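Local coordinates for protein glycerol dehydrogenase (Bacillus coagulans, PDB 6CSJ) that probably catalyses the NAD-dependent oxidation of glycerol and related polyols, and in this double mutant has acquired D-lactate dehydrogenase activity, at residues Phe11-Asp16 with Ala229-Ile234; Phe33-Asp38 with Asp86-Ile91; Pro110-Pro115 with Phe149-Thr154. The protein carries 2 engineered substitutions. One frame throughout, in Å; residues are numbered along the deposited sequence.

A six-stranded parallel sheet ties the three contacts together, with strands in the order 10-14, 149-153, 111-115, 87-92, 32-36 and 59-63. Interactions 2 and 3 are both pairings of neighbours in that sheet. Their centres lie about 10 Å apart, and the strands 87-92 and 111-115 join them through backbone hydrogen bonds. Interaction 1, centred about 12 Å from interaction 3, leaves the sheet: edge strand 10-14 reaches helix 228-248. Along the chain, interaction 2 closes before interaction 3 opens, and both are enclosed by the loop that interaction 1 closes. The sheet thus pairs segments close in sequence, and the most distant contact ties its edge to the helical part, consistent with the two-domain build of iron-containing alcohol dehydrogenases.

Interaction 1: residues Phe11-Asp16 with Ala229-Ile234; sequences FIQGPD and AVEKII
The terminal amide of Gln13 meets Glu231 along one edge and Ile234 over one face. At the edge, NE2 of Gln13 gives two hydrogen bonds, both close to the amide plane: one to the backbone O of Glu231 at 2.7 Å and one to its side-chain OE1 at 3.0 Å. Over the face sits CG2 of Ile234, 3.9 Å from CD of Gln13. The carboxylate is turned 29° from the amide, and its OE1 is approached from above the carboxylate plane, 39° out of it. The hydroxyl of Thr154, bonded to OE2 of Glu231, lies on that same side of the plane, whereas CD of Pro15 comes from the opposite side, 4.0 Å from OE2. This pairing joins the edge strand of the Rossmann-like sheet, characteristic of the family's dinucleotide-binding domain, to helix 228-248 of the helical domain. Gln13 spans the gap because it is fully stretched, with CG anti to the backbone N (chi1 -180°), while Glu231 bends at its second torsion to bring the carboxylate back toward the strand. A leucine in place of Gln13 would probably leave the carbonyl oxygen and OE1 of Glu231 without this donor, and the carboxylate less firmly fixed in rotation. The amide oxygen OE1 of Gln13 is 3.8 Å from Ile234 CG2, while Thr154 and Ile157 of helix 154-158 pack against the same isoleucine.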
# COMPACT_ATOMS: atom_id res chain seq x y z
N PHE A 11 -1.25 14.85 -5.81
CA PHE A 11 -1.76 14.13 -4.66
C PHE A 11 -2.53 15.15 -3.81
O PHE A 11 -1.97 16.17 -3.41
CB PHE A 11 -0.64 13.44 -3.87
CG PHE A 11 -1.06 12.95 -2.51
CD1 PHE A 11 -0.93 13.77 -1.41
CD2 PHE A 11 -1.61 11.68 -2.33
CE1 PHE A 11 -1.36 13.36 -0.15
CE2 PHE A 11 -1.99 11.24 -1.08
CZ PHE A 11 -1.88 12.08 0.01
N ILE A 12 -3.81 14.84 -3.56
CA ILE A 12 -4.79 15.80 -3.04
C ILE A 12 -5.45 15.20 -1.81
O ILE A 12 -5.99 14.08 -1.88
CB ILE A 12 -5.85 16.09 -4.12
CG1 ILE A 12 -5.22 16.81 -5.31
CG2 ILE A 12 -7.03 16.89 -3.57
CD1 ILE A 12 -5.89 16.47 -6.62
N GLN A 13 -5.43 15.91 -0.69
CA GLN A 13 -5.92 15.37 0.58
C GLN A 13 -6.68 16.40 1.39
O GLN A 13 -6.25 17.55 1.51
CB GLN A 13 -4.74 14.82 1.40
CG GLN A 13 -5.13 14.21 2.74
CD GLN A 13 -3.95 13.70 3.53
OE1 GLN A 13 -3.01 13.15 2.97
NE2 GLN A 13 -3.99 13.87 4.84
N GLY A 14 -7.79 15.97 1.98
CA GLY A 14 -8.62 16.83 2.79
C GLY A 14 -9.97 16.18 3.10
O GLY A 14 -10.35 15.21 2.45
N PRO A 15 -10.69 16.72 4.10
CA PRO A 15 -12.02 16.17 4.39
C PRO A 15 -13.04 16.55 3.32
O PRO A 15 -13.01 17.68 2.81
CB PRO A 15 -12.37 16.77 5.76
CG PRO A 15 -11.56 18.00 5.87
CD PRO A 15 -10.39 17.91 4.91
N ASP A 16 -13.89 15.58 2.94
CA ASP A 16 -14.99 15.79 1.98
C ASP A 16 -14.52 16.16 0.55
O ASP A 16 -15.23 16.82 -0.20
CB ASP A 16 -15.97 16.84 2.56
CG ASP A 16 -17.42 16.62 2.13
OD1 ASP A 16 -17.78 15.57 1.54
OD2 ASP A 16 -18.21 17.54 2.40
N ALA A 229 -3.42 14.63 13.35
CA ALA A 229 -2.60 13.42 13.44
C ALA A 229 -3.05 12.40 12.41
O ALA A 229 -2.22 11.75 11.78
CB ALA A 229 -2.66 12.83 14.84
N VAL A 230 -4.37 12.26 12.25
CA VAL A 230 -4.92 11.36 11.24
C VAL A 230 -4.56 11.86 9.85
O VAL A 230 -4.17 11.06 9.01
CB VAL A 230 -6.45 11.17 11.40
CG1 VAL A 230 -7.01 10.31 10.28
CG2 VAL A 230 -6.75 10.52 12.74
N GLU A 231 -4.65 13.17 9.62
CA GLU A 231 -4.23 13.78 8.36
C GLU A 231 -2.77 13.45 8.02
O GLU A 231 -2.47 13.06 6.90
CB GLU A 231 -4.44 15.31 8.36
CG GLU A 231 -5.90 15.76 8.40
CD GLU A 231 -6.64 15.72 7.06
OE1 GLU A 231 -6.00 15.72 5.99
OE2 GLU A 231 -7.90 15.70 7.09
N LYS A 232 -1.87 13.59 8.99
CA LYS A 232 -0.45 13.32 8.74
C LYS A 232 -0.16 11.85 8.45
O LYS A 232 0.69 11.54 7.61
CB LYS A 232 0.41 13.81 9.90
CG LYS A 232 0.60 15.31 9.93
CD LYS A 232 1.45 15.71 11.11
CE LYS A 232 1.57 17.21 11.27
NZ LYS A 232 1.93 17.51 12.69
N ILE A 233 -0.86 10.96 9.17
CA ILE A 233 -0.71 9.52 8.97
C ILE A 233 -1.26 9.09 7.61
O ILE A 233 -0.65 8.25 6.95
CB ILE A 233 -1.36 8.73 10.13
CG1 ILE A 233 -0.45 8.75 11.37
CG2 ILE A 233 -1.70 7.29 9.75
CD1 ILE A 233 0.93 8.11 11.20
N ILE A 234 -2.39 9.65 7.19
CA ILE A 234 -2.93 9.34 5.87
C ILE A 234 -1.93 9.74 4.77
O ILE A 234 -1.70 8.97 3.85
CB ILE A 234 -4.34 9.94 5.67
CG1 ILE A 234 -5.34 9.11 6.50
CG2 ILE A 234 -4.73 9.96 4.20
CD1 ILE A 234 -6.75 9.67 6.56

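Interaction 2: residues Phe33-Asp38 with Asp86-Ile91; sequences FIIADD and DVVVGI
With chi1 at -60°, Ile34 holds its CG2 anti to the backbone N, and there it meets CD1 at the end of the CG1 branch of Ile91, itself anti to the carbonyl carbon (chi1 -49°); the two methyls approach to 3.6 Å. On the same face, Ile34 lies alongside Val89, pointing the same way, with its CG1 3.9 Å from the valine CB. The other face pairs CD1 of Ile35 with CG2 of Val88 at 3.7 Å, and the same valine methyl sits near the plane of the Phe33 ring, at its edge. Between the two layers of side chains, the backbone ladder alternates in the parallel manner: Val89 N donates to Phe33 O (2.8 Å), and Ile35 N donates to Val89 O (2.7 Å). Where the strands begin to part, a water takes over, accepting from Asp37 N at 2.9 Å and donating to Ile91 O at 2.6 Å. Asp37 itself caps helix 38-51 through its side chain. Helices 21-28 and 38-51 cover the Ile34, Val89 and Ile91 face. Two parallel strands leading at their C-terminal ends into a helix N-terminus and a glycine-rich turn are typical of a Rossmann-like nucleotide-binding fold, where relatives hold the dinucleotide.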
# COMPACT_ATOMS: atom_id res chain seq x y z
N PHE A 33 -15.61 8.50 -16.19
CA PHE A 33 -16.12 7.15 -16.01
C PHE A 33 -15.70 6.71 -14.60
O PHE A 33 -14.52 6.49 -14.34
CB PHE A 33 -15.52 6.25 -17.10
CG PHE A 33 -16.03 4.83 -17.07
CD1 PHE A 33 -17.28 4.52 -17.57
CD2 PHE A 33 -15.23 3.80 -16.59
CE1 PHE A 33 -17.75 3.21 -17.56
CE2 PHE A 33 -15.69 2.49 -16.58
CZ PHE A 33 -16.95 2.19 -17.06
N ILE A 34 -16.67 6.59 -13.70
CA ILE A 34 -16.42 6.46 -12.28
C ILE A 34 -16.73 5.03 -11.81
O ILE A 34 -17.90 4.65 -11.70
CB ILE A 34 -17.21 7.53 -11.48
CG1 ILE A 34 -16.78 8.94 -11.94
CG2 ILE A 34 -17.00 7.36 -9.98
CD1 ILE A 34 -17.53 10.08 -11.32
N ILE A 35 -15.68 4.26 -11.52
CA ILE A 35 -15.79 2.85 -11.17
C ILE A 35 -15.85 2.71 -9.65
O ILE A 35 -15.02 3.26 -8.94
CB ILE A 35 -14.59 2.05 -11.72
CG1 ILE A 35 -14.48 2.21 -13.24
CG2 ILE A 35 -14.69 0.57 -11.38
CD1 ILE A 35 -13.13 1.78 -13.80
N ALA A 36 -16.82 1.94 -9.16
CA ALA A 36 -16.97 1.64 -7.74
C ALA A 36 -17.80 0.37 -7.54
O ALA A 36 -18.73 0.11 -8.32
CB ALA A 36 -17.61 2.80 -7.02
N ASP A 37 -17.48 -0.42 -6.51
CA ASP A 37 -18.27 -1.62 -6.21
C ASP A 37 -19.61 -1.28 -5.55
O ASP A 37 -19.92 -0.11 -5.32
CB ASP A 37 -17.44 -2.64 -5.38
CG ASP A 37 -17.14 -2.18 -3.96
OD1 ASP A 37 -17.75 -1.23 -3.44
OD2 ASP A 37 -16.30 -2.83 -3.33
N ASP A 38 -20.40 -2.31 -5.26
CA ASP A 38 -21.72 -2.16 -4.65
C ASP A 38 -21.67 -1.34 -3.35
O ASP A 38 -22.35 -0.32 -3.21
CB ASP A 38 -22.36 -3.53 -4.39
CG ASP A 38 -23.82 -3.42 -4.00
OD1 ASP A 38 -24.61 -2.91 -4.83
OD2 ASP A 38 -24.18 -3.84 -2.88
N ASP A 86 -13.29 10.31 -21.33
CA ASP A 86 -11.89 10.74 -21.51
C ASP A 86 -11.10 10.91 -20.18
O ASP A 86 -10.02 11.49 -20.16
CB ASP A 86 -11.84 12.03 -22.35
CG ASP A 86 -12.57 13.19 -21.70
OD1 ASP A 86 -13.21 12.99 -20.63
OD2 ASP A 86 -12.53 14.30 -22.26
N VAL A 87 -11.67 10.41 -19.08
CA VAL A 87 -10.97 10.29 -17.79
C VAL A 87 -11.65 9.20 -16.96
O VAL A 87 -12.88 9.10 -16.95
CB VAL A 87 -10.90 11.65 -17.03
CG1 VAL A 87 -12.28 12.25 -16.80
CG2 VAL A 87 -10.16 11.50 -15.70
N VAL A 88 -10.86 8.38 -16.28
CA VAL A 88 -11.39 7.27 -15.48
C VAL A 88 -11.10 7.51 -14.00
O VAL A 88 -10.04 8.01 -13.64
CB VAL A 88 -10.88 5.89 -15.97
CG1 VAL A 88 -9.36 5.86 -16.10
CG2 VAL A 88 -11.37 4.76 -15.06
N VAL A 89 -12.07 7.17 -13.15
CA VAL A 89 -11.96 7.34 -11.72
C VAL A 89 -12.25 6.00 -11.06
O VAL A 89 -13.21 5.32 -11.44
CB VAL A 89 -12.95 8.40 -11.17
CG1 VAL A 89 -12.76 8.60 -9.67
CG2 VAL A 89 -12.80 9.71 -11.93
N GLY A 90 -11.41 5.63 -10.09
CA GLY A 90 -11.65 4.47 -9.23
C GLY A 90 -11.84 4.96 -7.81
O GLY A 90 -11.09 5.81 -7.35
N ILE A 91 -12.86 4.44 -7.13
CA ILE A 91 -13.17 4.81 -5.75
C ILE A 91 -13.38 3.53 -4.96
O ILE A 91 -14.27 2.75 -5.27
CB ILE A 91 -14.44 5.71 -5.66
CG1 ILE A 91 -14.37 6.88 -6.67
CG2 ILE A 91 -14.61 6.26 -4.24
CD1 ILE A 91 -15.59 7.77 -6.68
O HOH W 1 -15.22 0.33 -4.94

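Interaction 3: residues Pro110-Pro115 with Phe149-Thr154; sequences PVIVAP and FVIMDT
Ile112 packs against Phe149 and Ile151 on one face of the Rossmann-like parallel sheet, whose strands 111-115 and 149-153 run side by side. From CB its side chain divides. The shorter branch, CG2, turns to Ile151 and comes within 3.6 Å of that residue's CD1. The longer one begins at CG1, 3.9 Å from CD2 of Phe149, and ends at CD1, 3.7 Å from the same ring atom, the two side chains lying alongside and pointing the same way. Helix 21-28 roofs this face through Thr25 and Leu28 on Ile112, and Tyr24 on Ile151. On the reverse face, Val113 CG2 meets Val150 CG2 at 3.7 Å; the Val113 methyl takes the hemmed-in position between its backbone N and carbonyl carbon (chi1 -62° for CG1). The parallel ladder of Phe149 N to Val111 O, Val113 N to Phe149 O and Ile151 N to Val113 O fixes the pairing. Between the two strands the chain forms an antiparallel hairpin, 127-131 with 137-142, with no helix in the connection. Pro115, with no N-H to give, ends the ladder; the bent side chain of Met152 lies across its ring at about a right angle, SD 3.6 Å from CD. Here a water bridges the strands, donating to Pro115 O and Ile151 O, each at 2.7 Å, and accepting from Asp153 N at 3.0 Å.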
# COMPACT_ATOMS: atom_id res chain seq x y z
N PRO A 110 -6.33 9.67 -18.84
CA PRO A 110 -5.82 9.92 -17.48
C PRO A 110 -6.69 9.26 -16.40
O PRO A 110 -7.85 8.93 -16.66
CB PRO A 110 -5.83 11.45 -17.36
CG PRO A 110 -6.75 11.93 -18.44
CD PRO A 110 -6.64 10.93 -19.55
N VAL A 111 -6.10 9.05 -15.22
CA VAL A 111 -6.71 8.28 -14.14
C VAL A 111 -6.73 9.07 -12.83
O VAL A 111 -5.78 9.79 -12.52
CB VAL A 111 -5.91 6.98 -13.90
CG1 VAL A 111 -6.59 6.15 -12.83
CG2 VAL A 111 -5.72 6.21 -15.19
N ILE A 112 -7.82 8.91 -12.08
CA ILE A 112 -7.95 9.40 -10.72
C ILE A 112 -8.24 8.20 -9.83
O ILE A 112 -9.19 7.46 -10.08
CB ILE A 112 -9.08 10.45 -10.57
CG1 ILE A 112 -8.79 11.65 -11.49
CG2 ILE A 112 -9.23 10.91 -9.12
CD1 ILE A 112 -9.76 12.82 -11.35
N VAL A 113 -7.42 8.01 -8.80
CA VAL A 113 -7.67 6.98 -7.80
C VAL A 113 -8.03 7.68 -6.51
O VAL A 113 -7.38 8.65 -6.11
CB VAL A 113 -6.49 5.99 -7.63
CG1 VAL A 113 -6.25 5.24 -8.94
CG2 VAL A 113 -5.20 6.66 -7.20
N ALA A 114 -9.11 7.21 -5.88
CA ALA A 114 -9.65 7.79 -4.67
C ALA A 114 -9.90 6.68 -3.66
O ALA A 114 -11.01 6.16 -3.58
CB ALA A 114 -10.93 8.56 -4.98
N PRO A 115 -8.87 6.31 -2.87
CA PRO A 115 -9.05 5.24 -1.89
C PRO A 115 -10.03 5.64 -0.80
O PRO A 115 -10.08 6.81 -0.42
CB PRO A 115 -7.65 5.04 -1.29
CG PRO A 115 -6.71 5.76 -2.18
CD PRO A 115 -7.50 6.85 -2.85
N PHE A 149 -4.01 11.62 -10.82
CA PHE A 149 -4.35 12.20 -9.52
C PHE A 149 -4.61 11.07 -8.52
O PHE A 149 -5.23 10.07 -8.86
CB PHE A 149 -5.64 13.05 -9.51
CG PHE A 149 -5.65 14.26 -10.41
CD1 PHE A 149 -4.51 14.77 -11.05
CD2 PHE A 149 -6.85 14.96 -10.58
CE1 PHE A 149 -4.58 15.89 -11.87
CE2 PHE A 149 -6.92 16.09 -11.39
CZ PHE A 149 -5.79 16.55 -12.03
N VAL A 150 -4.15 11.29 -7.28
CA VAL A 150 -4.58 10.51 -6.14
C VAL A 150 -5.34 11.48 -5.21
O VAL A 150 -4.82 12.54 -4.89
CB VAL A 150 -3.38 9.90 -5.39
CG1 VAL A 150 -3.85 9.07 -4.20
CG2 VAL A 150 -2.56 9.05 -6.36
N ILE A 151 -6.56 11.10 -4.81
CA ILE A 151 -7.42 11.93 -3.97
C ILE A 151 -7.80 11.21 -2.68
O ILE A 151 -8.40 10.14 -2.74
CB ILE A 151 -8.70 12.36 -4.73
CG1 ILE A 151 -8.32 13.28 -5.91
CG2 ILE A 151 -9.68 13.09 -3.79
CD1 ILE A 151 -9.47 13.70 -6.78
N MET A 152 -7.46 11.81 -1.53
CA MET A 152 -7.73 11.22 -0.22
C MET A 152 -8.81 12.03 0.52
O MET A 152 -8.54 13.12 1.03
CB MET A 152 -6.44 11.17 0.63
CG MET A 152 -5.24 10.51 -0.03
SD MET A 152 -5.51 8.84 -0.66
CE MET A 152 -5.51 7.86 0.84
N ASP A 153 -10.02 11.49 0.55
CA ASP A 153 -11.13 12.08 1.31
C ASP A 153 -11.01 11.55 2.72
O ASP A 153 -11.42 10.42 3.02
CB ASP A 153 -12.48 11.71 0.69
CG ASP A 153 -13.64 12.53 1.26
OD1 ASP A 153 -13.70 12.76 2.48
OD2 ASP A 153 -14.50 12.93 0.45
N THR A 154 -10.43 12.36 3.60
CA THR A 154 -10.10 11.92 4.95
C THR A 154 -11.33 11.64 5.80
O THR A 154 -11.28 10.82 6.71
CB THR A 154 -9.18 12.93 5.65
OG1 THR A 154 -9.80 14.21 5.67
CG2 THR A 154 -7.87 13.03 4.91
O HOH W 2 -10.56 9.28 -1.36